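Local coordinates for protein beta-glucosidase (Pseudoalteromonas sp., PDB 3F95) that probably hydrolyses beta-glucosidic bonds as a whole enzyme, an exo-1,3/1,4-beta-glucanase of which this chain is the extra C-terminal beta-sandwich domain, at residues Pro8-Ser13 with Asp57-Asn62; Gln43-Gln48 with Phe61-Gln66; Leu69-Leu74 with Asp152-Thr157; Ile94-Glu99 with Ser158-Leu163; Gln100-Gln105 with Ile117-Phe122. All coordinates share one frame; numbering follows the deposited sequence. Where two conformers were deposited one is given.

In the fold
The five contacts belong to one beta-sandwich of the galactose-binding domain-like kind. Interaction 3 lies deepest, its centre about 6 Å from that of the chain, and joins two strands of the antiparallel sheet, with a salt bridge on one face and leucines on the other. Interaction 5 joins the two arms of a hairpin in that same sheet and buries two phenylalanines. Interactions 1 and 2 share strand 58-63 of the mixed sheet: the first depends on an arginine and two waters, the second on regular backbone bonds. Interaction 4 ties strand 161-171 of the mixed sheet to the loop after strand 87-94, polar outside and apolar within. Interactions 2 and 4 are only partly buried; the other three are buried.

Interaction 1: residues Pro8-Ser13 with Asp57-Asn62; sequences PLFVRS and DGRGFN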
# COMPACT_ATOMS: atom_id res chain seq x y z
N PRO A 8 -5.10 -5.07 -12.00
CA PRO A 8 -5.29 -5.31 -10.57
C PRO A 8 -4.04 -5.88 -9.91
O PRO A 8 -3.31 -6.69 -10.52
CB PRO A 8 -6.44 -6.34 -10.54
CG PRO A 8 -6.20 -7.12 -11.85
CD PRO A 8 -5.94 -5.98 -12.82
N LEU A 9 -3.78 -5.43 -8.68
CA LEU A 9 -2.68 -5.98 -7.88
C LEU A 9 -3.20 -6.67 -6.63
O LEU A 9 -2.68 -7.74 -6.22
CB LEU A 9 -1.68 -4.88 -7.47
CG LEU A 9 -1.00 -4.11 -8.62
CD1 LEU A 9 -0.15 -2.95 -8.09
CD2 LEU A 9 -0.15 -5.03 -9.50
N PHE A 10 -4.18 -6.04 -6.00
CA PHE A 10 -4.93 -6.67 -4.92
C PHE A 10 -6.37 -6.21 -4.96
O PHE A 10 -6.73 -5.21 -4.36
CB PHE A 10 -4.33 -6.43 -3.52
CG PHE A 10 -5.12 -7.09 -2.41
CD1 PHE A 10 -4.93 -8.45 -2.11
CD2 PHE A 10 -6.07 -6.38 -1.69
CE1 PHE A 10 -5.69 -9.07 -1.09
CE2 PHE A 10 -6.84 -7.00 -0.69
CZ PHE A 10 -6.65 -8.34 -0.39
N VAL A 11 -7.18 -6.93 -5.72
CA VAL A 11 -8.61 -6.64 -5.80
C VAL A 11 -9.35 -7.91 -5.36
O VAL A 11 -9.58 -8.85 -6.14
CB VAL A 11 -9.09 -6.13 -7.22
CG1 VAL A 11 -10.58 -5.72 -7.15
CG2 VAL A 11 -8.23 -4.92 -7.70
N ARG A 12 -9.69 -7.90 -4.07
CA ARG A 12 -10.26 -9.03 -3.35
C ARG A 12 -9.27 -10.16 -3.04
O ARG A 12 -9.44 -10.85 -2.04
CB ARG A 12 -11.49 -9.61 -4.05
CG ARG A 12 -12.60 -8.59 -4.29
CD ARG A 12 -13.90 -9.30 -4.68
NE ARG A 12 -14.42 -10.17 -3.62
CZ ARG A 12 -15.49 -10.95 -3.75
NH1 ARG A 12 -16.20 -10.97 -4.90
NH2 ARG A 12 -15.89 -11.70 -2.74
N SER A 13 -8.26 -10.34 -3.89
CA SER A 13 -7.18 -11.29 -3.65
C SER A 13 -5.93 -10.81 -4.38
O SER A 13 -6.02 -10.00 -5.31
CB SER A 13 -7.58 -12.66 -4.17
OG SER A 13 -7.70 -12.61 -5.57
N ASP A 57 -12.44 -8.62 1.69
CA ASP A 57 -11.84 -7.97 0.52
C ASP A 57 -10.77 -6.93 0.87
O ASP A 57 -10.12 -6.39 -0.02
CB ASP A 57 -12.89 -7.39 -0.45
CG ASP A 57 -13.70 -6.27 0.17
OD1 ASP A 57 -13.79 -6.21 1.41
OD2 ASP A 57 -14.28 -5.48 -0.60
N GLY A 58 -10.58 -6.66 2.16
CA GLY A 58 -9.57 -5.69 2.61
C GLY A 58 -8.55 -6.37 3.53
O GLY A 58 -8.77 -7.48 4.01
N ARG A 59 -7.46 -5.67 3.81
CA ARG A 59 -6.52 -6.16 4.80
C ARG A 59 -6.24 -5.02 5.76
O ARG A 59 -5.94 -3.90 5.32
CB ARG A 59 -5.24 -6.65 4.13
CG ARG A 59 -5.44 -7.87 3.23
CD ARG A 59 -5.60 -9.17 4.03
NE ARG A 59 -5.80 -10.30 3.10
CZ ARG A 59 -6.96 -10.61 2.52
NH1 ARG A 59 -8.05 -9.86 2.74
NH2 ARG A 59 -7.03 -11.66 1.70
N GLY A 60 -6.33 -5.31 7.05
CA GLY A 60 -6.01 -4.34 8.09
C GLY A 60 -4.60 -4.61 8.56
O GLY A 60 -4.21 -5.78 8.69
N PHE A 61 -3.85 -3.55 8.79
CA PHE A 61 -2.47 -3.64 9.25
C PHE A 61 -2.29 -2.79 10.51
O PHE A 61 -2.68 -1.61 10.53
CB PHE A 61 -1.54 -3.19 8.13
CG PHE A 61 -1.64 -4.04 6.88
CD1 PHE A 61 -0.93 -5.23 6.76
CD2 PHE A 61 -2.43 -3.63 5.80
CE1 PHE A 61 -1.01 -6.01 5.61
CE2 PHE A 61 -2.53 -4.39 4.62
CZ PHE A 61 -1.83 -5.61 4.53
N ASN A 62 -1.66 -3.36 11.54
CA ASN A 62 -1.42 -2.63 12.80
C ASN A 62 0.09 -2.64 13.05
O ASN A 62 0.68 -3.73 13.10
CB ASN A 62 -2.12 -3.33 13.97
CG ASN A 62 -3.63 -3.28 13.87
OD1 ASN A 62 -4.21 -2.27 13.47
ND2 ASN A 62 -4.28 -4.37 14.26
O HOH W 1 -9.80 -5.53 -2.50
O HOH W 2 -9.32 -11.99 0.34
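Arg12 and Asp57 bring their CA atoms within 4.3 Å where segment 8-13, past strand 6-8, meets the start of strand 58-63, yet no direct hydrogen bond joins the two backbones. A water does it instead, accepting from Arg12 N and donating to Asp57 O. The side chains meet mainly through Phe10 and Arg59. Phe10 has CG anti to its backbone N (chi1 -180°), which sends the ring across to the strand, its CZ 3.7 Å above the centre of the Arg59 guanidinium plane. The planes stand 78° apart, so the ring presents its edge to the flat face of the cation. That face suits an aromatic C-H because the N-H groups point outward in the plane, where NH1 reaches Gly58 O at 2.8 Å and NH2 a second water that donates to Arg12 O; NH1 also binds Glu56 O, and NE Gly34 O. A leucine in place of Arg59 would probably leave that water and those carbonyls without their donor and Phe10 with less to rest on. Beyond this, Arg12 CG lies 4.0 Å from Asp57 CB; Arg12 makes a cation-pi contact with Tyr54, and the Asp57 carboxylate turns back to Leu52 N and Ser53 N. Classic beta bulges place Leu9 and Phe10 opposite Val168 of strand 161-171, and Asp57 and Gly58 opposite Val50 of strand 45-50; Trp20 of strand 18-24 meets Phe10 edge-to-face.

Interaction 2: residues Gln43-Gln48 with Phe61-Gln66; sequences QSLLMQ and FNWRAQ
Leu45 to Met47 pair with Phe61 to Trp63 as the antiparallel arms of a beta hairpin in the mixed sheet. Leu46 and Asn62 form a hydrogen-bonded pair, with Asn62 N to Leu46 O at 3.0 Å. The inner face is tight. Leu45 lays CD1 over the indole of Trp63, a CH-pi contact 3.7 Å from the centroid of the five-membered ring. Met47 runs beside Phe61, its CG 3.3 Å from Phe61 CE1 and its SD 4.4 Å from the ring centroid in an oblique Met-aromatic contact. Flat rings and flexible thioether suit this interior, where Leu69 also packs on Phe61. An alanine in place of Phe61 would probably open a gap beside Met47 and set its thioether free to turn. The outer side is looser and wet: Gln43 and Arg64 touch lightly, and a water links Gln43 O to Asn62 O. At the end of the pairing Ser44 O accepts a nearly straight bond from Arg64 N, 2.8 Å long with an N-H...O angle of 168°.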
# COMPACT_ATOMS: atom_id res chain seq x y z
N GLN A 43 4.85 -9.42 16.58
CA GLN A 43 4.16 -8.30 17.24
C GLN A 43 4.27 -6.95 16.55
O GLN A 43 3.37 -6.11 16.73
CB GLN A 43 4.66 -8.09 18.69
CG GLN A 43 4.33 -9.21 19.62
CD GLN A 43 5.11 -9.11 20.94
OE1 GLN A 43 5.76 -8.11 21.24
NE2 GLN A 43 5.08 -10.18 21.71
N SER A 44 5.38 -6.71 15.83
CA SER A 44 5.61 -5.35 15.32
C SER A 44 4.58 -4.94 14.27
O SER A 44 4.12 -3.80 14.26
CB SER A 44 7.01 -5.18 14.71
OG SER A 44 8.00 -5.19 15.72
N LEU A 45 4.25 -5.88 13.39
CA LEU A 45 3.35 -5.60 12.25
C LEU A 45 2.47 -6.84 12.07
O LEU A 45 2.98 -7.94 11.88
CB LEU A 45 4.15 -5.28 10.97
CG LEU A 45 3.35 -5.00 9.68
CD1 LEU A 45 2.30 -3.88 9.91
CD2 LEU A 45 4.30 -4.64 8.51
N LEU A 46 1.14 -6.64 12.16
CA LEU A 46 0.15 -7.71 12.04
C LEU A 46 -0.83 -7.36 10.93
O LEU A 46 -1.18 -6.19 10.78
CB LEU A 46 -0.66 -7.90 13.32
CG LEU A 46 -0.03 -8.15 14.71
CD1 LEU A 46 -1.11 -8.82 15.61
CD2 LEU A 46 1.25 -8.96 14.67
N MET A 47 -1.24 -8.38 10.19
CA MET A 47 -2.23 -8.25 9.14
C MET A 47 -3.45 -9.13 9.47
O MET A 47 -3.30 -10.28 9.86
CB MET A 47 -1.62 -8.71 7.80
CG MET A 47 -2.66 -8.72 6.66
SD MET A 47 -2.00 -9.20 5.07
CE MET A 47 -2.00 -11.01 5.19
N GLN A 48 -4.65 -8.55 9.31
CA GLN A 48 -5.93 -9.24 9.49
C GLN A 48 -6.77 -8.94 8.25
O GLN A 48 -6.45 -8.02 7.50
CB GLN A 48 -6.69 -8.65 10.67
CG GLN A 48 -6.24 -9.00 12.06
CD GLN A 48 -7.15 -8.33 13.09
OE1 GLN A 48 -8.32 -8.04 12.80
NE2 GLN A 48 -6.62 -8.07 14.28
N PHE A 61 -3.85 -3.55 8.79
CA PHE A 61 -2.47 -3.64 9.25
C PHE A 61 -2.29 -2.79 10.51
O PHE A 61 -2.68 -1.61 10.53
CB PHE A 61 -1.54 -3.19 8.13
CG PHE A 61 -1.64 -4.04 6.88
CD1 PHE A 61 -0.93 -5.23 6.76
CD2 PHE A 61 -2.43 -3.63 5.80
CE1 PHE A 61 -1.01 -6.01 5.61
CE2 PHE A 61 -2.53 -4.39 4.62
CZ PHE A 61 -1.83 -5.61 4.53
N ASN A 62 -1.66 -3.36 11.54
CA ASN A 62 -1.42 -2.63 12.80
C ASN A 62 0.09 -2.64 13.05
O ASN A 62 0.68 -3.73 13.10
CB ASN A 62 -2.12 -3.33 13.97
CG ASN A 62 -3.63 -3.28 13.87
OD1 ASN A 62 -4.21 -2.27 13.47
ND2 ASN A 62 -4.28 -4.37 14.26
N TRP A 63 0.70 -1.46 13.15
CA TRP A 63 2.11 -1.30 13.51
C TRP A 63 2.18 -0.98 15.00
O TRP A 63 1.53 -0.02 15.48
CB TRP A 63 2.71 -0.09 12.82
CG TRP A 63 3.11 -0.24 11.38
CD1 TRP A 63 4.38 -0.35 10.91
CD2 TRP A 63 2.24 -0.29 10.23
NE1 TRP A 63 4.37 -0.45 9.55
CE2 TRP A 63 3.07 -0.41 9.10
CE3 TRP A 63 0.85 -0.19 10.05
CZ2 TRP A 63 2.57 -0.44 7.79
CZ3 TRP A 63 0.32 -0.26 8.73
CH2 TRP A 63 1.19 -0.39 7.63
N ARG A 64 2.98 -1.76 15.73
CA ARG A 64 3.29 -1.45 17.12
C ARG A 64 4.77 -1.15 17.34
O ARG A 64 5.14 -0.68 18.43
CB ARG A 64 2.84 -2.60 18.03
CG ARG A 64 1.34 -2.75 18.05
CD ARG A 64 0.95 -3.92 18.88
NE ARG A 64 1.22 -3.62 20.28
CZ ARG A 64 1.73 -4.49 21.14
NH1 ARG A 64 2.03 -5.72 20.74
NH2 ARG A 64 1.95 -4.11 22.40
N ALA A 65 5.59 -1.40 16.33
CA ALA A 65 6.98 -0.96 16.32
C ALA A 65 7.43 -0.79 14.88
O ALA A 65 6.71 -1.17 13.96
CB ALA A 65 7.91 -1.96 17.05
N GLN A 66 8.63 -0.23 14.71
CA GLN A 66 9.25 -0.01 13.41
C GLN A 66 9.10 -1.19 12.45
O GLN A 66 9.58 -2.29 12.73
CB GLN A 66 10.73 0.29 13.60
CG GLN A 66 11.44 0.57 12.29
CD GLN A 66 11.01 1.89 11.64
OE1 GLN A 66 10.60 2.83 12.32
NE2 GLN A 66 11.11 1.95 10.33
O HOH W 3 1.26 -5.04 15.49
O HOH W 4 0.93 -7.19 18.68
O HOH W 5 10.22 -3.83 14.64

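Interaction 3: residues Leu69-Leu74 with Asp152-Thr157; sequences LSLSYL and DALRIT
Ser70 and Asp152 meet on one face of an antiparallel strand pair, and the aspartate shows how a buried carboxylate is satisfied. Its CB lies 4.1 Å from Ser70 OG, and CG follows over the same serine, 3.4 Å from Ser70 OG. At the tip the oxygens part. OD1 rests beside Ser72 CB at 3.2 Å. OD2 turns to Arg155, which grips it side-on with two nitrogens, NE at 2.8 Å and NH2 at 2.9 Å. NE uses the anti lone pair of OD2, whereas NH2 comes from above the carboxylate plane, and both bonds lie nearly in the plane of the guanidinium. Ser70 OG adds at most a weak third bond. This salt bridge probably favours the ionised form of the acid. The opposite face is apolar, with Leu71 CB 3.9 Å from Leu154 CG and Leu69 paired with Ile156. Past Leu71 the register slips by one, as Ala153 and Leu154 both face it in a classic beta bulge. The pair stands between strand 18-24, bonded to Ser70 and Ser72, and strand 102-108, while its apolar face packs on strand 161-171, Leu71 on Val168 and Ile156 on Leu161 and Ile165.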
# COMPACT_ATOMS: atom_id res chain seq x y z
N LEU A 69 5.44 -2.47 5.61
CA LEU A 69 4.53 -3.32 4.87
C LEU A 69 4.72 -3.02 3.40
O LEU A 69 4.73 -1.83 3.02
CB LEU A 69 3.09 -2.97 5.21
CG LEU A 69 2.08 -3.70 4.32
CD1 LEU A 69 2.00 -5.22 4.69
CD2 LEU A 69 0.74 -3.00 4.34
N SER A 70 4.89 -4.05 2.58
CA SER A 70 4.89 -3.86 1.13
C SER A 70 3.86 -4.75 0.45
O SER A 70 3.55 -5.86 0.93
CB SER A 70 6.28 -4.16 0.55
OG SER A 70 7.26 -3.28 1.11
N LEU A 71 3.33 -4.26 -0.67
CA LEU A 71 2.68 -5.12 -1.63
C LEU A 71 3.71 -5.24 -2.75
O LEU A 71 4.07 -4.24 -3.40
CB LEU A 71 1.38 -4.46 -2.13
CG LEU A 71 0.64 -5.19 -3.25
CD1 LEU A 71 0.21 -6.58 -2.83
CD2 LEU A 71 -0.57 -4.32 -3.69
N SER A 72 4.20 -6.46 -2.97
CA SER A 72 5.45 -6.62 -3.72
C SER A 72 5.34 -7.68 -4.82
O SER A 72 4.52 -8.59 -4.74
CB SER A 72 6.62 -6.91 -2.77
OG SER A 72 6.56 -8.23 -2.28
N TYR A 73 6.16 -7.50 -5.86
CA TYR A 73 6.22 -8.44 -6.97
C TYR A 73 7.17 -9.59 -6.56
O TYR A 73 8.21 -9.36 -5.95
CB TYR A 73 6.76 -7.74 -8.22
CG TYR A 73 5.85 -6.66 -8.79
CD1 TYR A 73 4.88 -6.98 -9.73
CD2 TYR A 73 5.97 -5.33 -8.39
CE1 TYR A 73 4.04 -6.00 -10.27
CE2 TYR A 73 5.14 -4.35 -8.93
CZ TYR A 73 4.18 -4.70 -9.86
OH TYR A 73 3.34 -3.72 -10.39
N LEU A 74 6.81 -10.81 -6.90
CA LEU A 74 7.64 -11.95 -6.51
C LEU A 74 9.03 -11.90 -7.18
O LEU A 74 10.04 -12.29 -6.58
CB LEU A 74 6.88 -13.27 -6.67
CG LEU A 74 5.83 -13.43 -5.54
CD1 LEU A 74 4.94 -14.63 -5.74
CD2 LEU A 74 6.49 -13.50 -4.16
N ASP A 152 8.60 -3.31 -5.02
CA ASP A 152 7.48 -2.98 -4.13
C ASP A 152 6.50 -2.04 -4.87
O ASP A 152 6.85 -0.87 -5.13
CB ASP A 152 8.01 -2.31 -2.85
CG ASP A 152 8.74 -3.27 -1.90
OD1 ASP A 152 8.72 -4.53 -2.08
OD2 ASP A 152 9.34 -2.72 -0.93
N ALA A 153 5.31 -2.53 -5.22
CA ALA A 153 4.25 -1.66 -5.78
C ALA A 153 3.88 -0.53 -4.79
O ALA A 153 3.69 0.64 -5.18
CB ALA A 153 3.03 -2.48 -6.18
N LEU A 154 3.78 -0.89 -3.51
CA LEU A 154 3.69 0.08 -2.42
C LEU A 154 4.46 -0.38 -1.19
O LEU A 154 4.61 -1.58 -0.94
CB LEU A 154 2.22 0.37 -2.06
CG LEU A 154 1.37 -0.63 -1.30
CD1 LEU A 154 1.54 -0.53 0.22
CD2 LEU A 154 -0.13 -0.44 -1.67
N ARG A 155 4.92 0.57 -0.40
CA ARG A 155 5.60 0.26 0.84
C ARG A 155 5.17 1.30 1.86
O ARG A 155 5.21 2.50 1.57
CB ARG A 155 7.12 0.30 0.62
CG ARG A 155 7.94 0.01 1.86
CD ARG A 155 9.44 0.32 1.63
NE ARG A 155 9.94 -0.33 0.45
CZ ARG A 155 10.83 0.19 -0.40
NH1 ARG A 155 11.34 1.41 -0.20
NH2 ARG A 155 11.20 -0.52 -1.44
N ILE A 156 4.69 0.85 3.01
CA ILE A 156 4.32 1.77 4.09
C ILE A 156 5.21 1.45 5.29
O ILE A 156 5.27 0.31 5.75
CB ILE A 156 2.83 1.63 4.47
CG1 ILE A 156 1.96 1.99 3.24
CG2 ILE A 156 2.49 2.53 5.69
CD1 ILE A 156 0.50 1.58 3.40
N THR A 157 5.90 2.47 5.78
CA THR A 157 6.81 2.34 6.91
C THR A 157 6.37 3.26 8.05
O THR A 157 6.07 4.45 7.83
CB THR A 157 8.25 2.66 6.47
OG1 THR A 157 8.59 1.83 5.35
CG2 THR A 157 9.23 2.38 7.61

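Interaction 4: residues Ile94-Glu99 with Ser158-Leu163; sequences IDKAPE and SQNLSL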
# COMPACT_ATOMS: atom_id res chain seq x y z
N ILE A 94 -7.58 5.05 7.53
CA ILE A 94 -6.58 5.15 8.59
C ILE A 94 -7.34 5.28 9.90
O ILE A 94 -7.87 6.36 10.20
CB ILE A 94 -5.62 6.33 8.36
CG1 ILE A 94 -4.92 6.17 7.00
CG2 ILE A 94 -4.58 6.45 9.54
CD1 ILE A 94 -3.94 7.32 6.70
N ASP A 95 -7.43 4.18 10.64
CA ASP A 95 -8.18 4.23 11.91
C ASP A 95 -7.36 4.71 13.11
O ASP A 95 -7.92 5.20 14.08
CB ASP A 95 -8.87 2.91 12.19
CG ASP A 95 -7.90 1.77 12.26
OD1 ASP A 95 -7.25 1.48 11.23
OD2 ASP A 95 -7.80 1.15 13.33
N LYS A 96 -6.04 4.61 13.02
CA LYS A 96 -5.21 5.31 14.00
C LYS A 96 -4.04 5.95 13.30
O LYS A 96 -3.17 5.25 12.78
CB LYS A 96 -4.75 4.39 15.14
CG LYS A 96 -3.87 5.12 16.17
CD LYS A 96 -3.44 4.22 17.32
CE LYS A 96 -2.39 3.21 16.89
NZ LYS A 96 -1.71 2.55 18.04
N ALA A 97 -4.04 7.30 13.27
CA ALA A 97 -2.96 8.07 12.63
C ALA A 97 -1.63 7.86 13.33
O ALA A 97 -1.58 7.55 14.53
CB ALA A 97 -3.32 9.60 12.55
N PRO A 98 -0.53 7.93 12.57
CA PRO A 98 0.77 7.63 13.17
C PRO A 98 1.22 8.77 14.06
O PRO A 98 1.30 9.91 13.61
CB PRO A 98 1.70 7.48 11.98
CG PRO A 98 1.00 8.16 10.81
CD PRO A 98 -0.47 8.22 11.13
N GLU A 99 1.52 8.47 15.31
CA GLU A 99 1.97 9.53 16.21
C GLU A 99 3.32 10.13 15.80
O GLU A 99 3.53 11.36 15.92
CB GLU A 99 2.00 9.03 17.64
CG GLU A 99 1.96 10.15 18.63
CD GLU A 99 1.66 9.65 20.01
OE1 GLU A 99 0.81 8.74 20.13
OE2 GLU A 99 2.29 10.17 20.97
N SER A 158 6.34 2.71 9.26
CA SER A 158 5.94 3.46 10.46
C SER A 158 6.36 2.69 11.72
O SER A 158 6.86 1.55 11.62
CB SER A 158 4.43 3.74 10.44
OG SER A 158 4.03 4.67 11.48
N GLN A 159 6.17 3.29 12.89
CA GLN A 159 6.40 2.60 14.17
C GLN A 159 5.09 2.36 14.89
O GLN A 159 4.98 1.48 15.74
CB GLN A 159 7.31 3.42 15.10
CG GLN A 159 8.66 3.72 14.53
CD GLN A 159 9.48 4.62 15.43
OE1 GLN A 159 9.48 5.84 15.27
NE2 GLN A 159 10.18 4.01 16.38
N ASN A 160 4.08 3.16 14.58
CA ASN A 160 2.82 3.05 15.29
C ASN A 160 1.71 3.64 14.43
O ASN A 160 1.71 4.84 14.16
CB ASN A 160 2.91 3.78 16.62
CG ASN A 160 1.80 3.41 17.54
OD1 ASN A 160 0.64 3.78 17.32
ND2 ASN A 160 2.13 2.65 18.58
N LEU A 161 0.76 2.80 14.02
CA LEU A 161 -0.15 3.15 12.91
C LEU A 161 -1.17 2.03 12.78
O LEU A 161 -0.84 0.87 13.01
CB LEU A 161 0.63 3.21 11.59
CG LEU A 161 -0.12 3.36 10.25
CD1 LEU A 161 -0.91 4.70 10.21
CD2 LEU A 161 0.90 3.32 9.13
N SER A 162 -2.40 2.39 12.44
CA SER A 162 -3.40 1.40 12.10
C SER A 162 -4.20 1.86 10.87
O SER A 162 -4.80 2.95 10.86
CB SER A 162 -4.32 1.13 13.29
OG SER A 162 -5.28 0.14 12.97
N LEU A 163 -4.24 0.99 9.86
CA LEU A 163 -4.95 1.32 8.63
C LEU A 163 -5.38 0.04 7.95
O LEU A 163 -4.99 -1.05 8.36
CB LEU A 163 -4.09 2.17 7.70
CG LEU A 163 -2.71 1.63 7.25
CD1 LEU A 163 -2.77 0.46 6.27
CD2 LEU A 163 -1.85 2.77 6.70
O HOH W 6 0.10 6.41 16.54
O HOH W 7 -0.43 6.46 19.22
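Lys96 and Ser162 form the central hydrogen-bonded pair, bound both ways through their backbones: Lys96 N gives an almost perfectly straight bond to Ser162 O (179°), and Ser162 N returns one to Lys96 O in the carbonyl plane, on a lone pair. Next come the polar ends. A classic beta bulge sets both Asp95 and Lys96 beside Ser162. Asp95 holds CG between its N and carbonyl carbon (chi1 59°), which turns the carboxylate back over the serine, where OD2 lies 2.7 Å from Ser162 OG in the conformer given, a bond that is doubtful because the serine has a second conformer. Lys96 runs the other way, bending at chi3 so that NZ reaches Asn160 OD1 at 2.7 Å. A water that accepts from Glu99 N lies 2.8 Å from Asn160 OD1, with Ala97 O also within its reach. On the inward side Leu161 slips its CD1 beside the ring of Pro98, 3.7 Å from CD, and crosses Ile94 at CG2. Pro98 CA also makes a C-H...O contact with Asn160 O at 3.1 Å. In the second shell Ser158 OG is bonded to Gly101 O, tying down the turn before Asn160. The chemistry thus divides by depth: charged and amide groups suit the solvent side, where water can share their bonds, while inside Leu161 and Leu163 pack on Trp63, and Ile94 and Leu163 on Phe119, with Pro98 covering Leu161 CD1.

Interaction 5: residues Gln100-Gln105 with Ile117-Phe122; sequences QGANLQ and IDFSSF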
# COMPACT_ATOMS: atom_id res chain seq x y z
N GLN A 100 4.23 9.30 15.30
CA GLN A 100 5.55 9.76 14.87
C GLN A 100 5.78 9.67 13.36
O GLN A 100 6.92 9.67 12.88
CB GLN A 100 6.67 9.04 15.64
CG GLN A 100 6.65 9.39 17.11
CD GLN A 100 7.46 8.43 17.98
OE1 GLN A 100 7.96 7.39 17.51
NE2 GLN A 100 7.59 8.77 19.27
N GLY A 101 4.69 9.55 12.63
CA GLY A 101 4.71 9.69 11.20
C GLY A 101 4.79 8.35 10.48
O GLY A 101 5.04 7.31 11.10
N ALA A 102 4.61 8.41 9.17
CA ALA A 102 4.65 7.24 8.30
C ALA A 102 4.95 7.69 6.88
O ALA A 102 4.64 8.82 6.51
CB ALA A 102 3.31 6.50 8.35
N ASN A 103 5.55 6.79 6.10
CA ASN A 103 5.98 7.03 4.73
C ASN A 103 5.21 6.09 3.83
O ASN A 103 5.12 4.89 4.11
CB ASN A 103 7.47 6.71 4.62
CG ASN A 103 8.10 7.13 3.29
OD1 ASN A 103 9.19 6.64 2.95
ND2 ASN A 103 7.48 8.07 2.58
N LEU A 104 4.62 6.64 2.78
CA LEU A 104 4.01 5.83 1.72
C LEU A 104 4.86 5.91 0.45
O LEU A 104 4.96 6.97 -0.17
CB LEU A 104 2.57 6.31 1.43
CG LEU A 104 1.92 5.79 0.15
CD1 LEU A 104 1.81 4.23 0.18
CD2 LEU A 104 0.53 6.45 -0.07
N GLN A 105 5.51 4.80 0.09
CA GLN A 105 6.34 4.77 -1.11
C GLN A 105 5.63 3.96 -2.21
O GLN A 105 4.94 2.98 -1.91
CB GLN A 105 7.75 4.22 -0.77
CG GLN A 105 8.62 5.24 -0.03
CD GLN A 105 9.89 4.62 0.57
OE1 GLN A 105 9.84 3.68 1.36
NE2 GLN A 105 11.04 5.19 0.21
N ILE A 117 5.77 9.68 -0.30
CA ILE A 117 4.74 10.59 0.22
C ILE A 117 4.70 10.46 1.73
O ILE A 117 4.44 9.37 2.22
CB ILE A 117 3.33 10.24 -0.37
CG1 ILE A 117 3.32 10.41 -1.90
CG2 ILE A 117 2.18 11.02 0.37
CD1 ILE A 117 2.15 9.74 -2.61
N ASP A 118 4.91 11.55 2.47
CA ASP A 118 4.71 11.51 3.93
C ASP A 118 3.21 11.44 4.26
O ASP A 118 2.36 12.09 3.59
CB ASP A 118 5.31 12.73 4.62
CG ASP A 118 6.78 12.88 4.35
OD1 ASP A 118 7.52 11.87 4.44
OD2 ASP A 118 7.18 14.02 4.05
N PHE A 119 2.87 10.68 5.30
CA PHE A 119 1.45 10.64 5.70
C PHE A 119 0.90 12.03 6.05
O PHE A 119 -0.29 12.28 5.85
CB PHE A 119 1.19 9.64 6.84
CG PHE A 119 0.89 8.23 6.33
CD1 PHE A 119 1.75 7.59 5.43
CD2 PHE A 119 -0.25 7.56 6.74
CE1 PHE A 119 1.46 6.29 4.94
CE2 PHE A 119 -0.53 6.25 6.26
CZ PHE A 119 0.32 5.64 5.36
N SER A 120 1.76 12.91 6.55
CA SER A 120 1.32 14.28 6.90
C SER A 120 0.70 15.00 5.70
O SER A 120 -0.17 15.86 5.87
CB SER A 120 2.50 15.09 7.46
OG SER A 120 3.54 15.17 6.51
N SER A 121 1.15 14.67 4.49
CA SER A 121 0.68 15.32 3.26
C SER A 121 -0.79 15.07 2.94
O SER A 121 -1.37 15.84 2.19
CB SER A 121 1.54 14.93 2.06
OG SER A 121 1.26 13.60 1.64
N PHE A 122 -1.35 13.97 3.45
CA PHE A 122 -2.78 13.68 3.24
C PHE A 122 -3.52 13.29 4.51
O PHE A 122 -4.61 12.72 4.43
CB PHE A 122 -3.01 12.66 2.09
CG PHE A 122 -2.43 11.26 2.36
CD1 PHE A 122 -3.28 10.17 2.54
CD2 PHE A 122 -1.05 11.05 2.41
CE1 PHE A 122 -2.77 8.86 2.77
CE2 PHE A 122 -0.52 9.76 2.66
CZ PHE A 122 -1.39 8.67 2.83
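Leu104 carries CG anti to its backbone N (chi1 166°) and Phe122 holds its CG between N and carbonyl carbon (chi1 64°), torsions that bring Leu104 CD2 to 4.1 Å from Phe122 CZ, the two side chains crossing at about a right angle. Phe119 fills the space beside them. Ala102 CB lies over one face of its ring, 3.7 Å from the centroid in a CH-pi contact, and Phe122 CZ stands over the centre of the opposite face. A methyl suits this place, since it can lie close against the ring while Ala102 O takes the bond from Phe119 N at 2.8 Å. These residues form the open end of a beta hairpin, strands 102-108 and 113-118, whose other end is closed by the disulfide Cys108-Cys113 in the beta-sandwich. Leu104 and Ile117 form a hydrogen-bonded pair, with Leu104 N to Ile117 O at 2.8 Å. Asn103, on the other face, adds a weak bond from ND2 to the same Ile117 O, though its amide is bonded chiefly to Asp116. Beyond the strand the chain takes a helical bend, where Asp118 O accepts from both the N and the OG of Ser121. Inward, Leu104 and Ile117 rest on Ile136 of strand 132-137, and Phe119 touches Ile156 and Leu163.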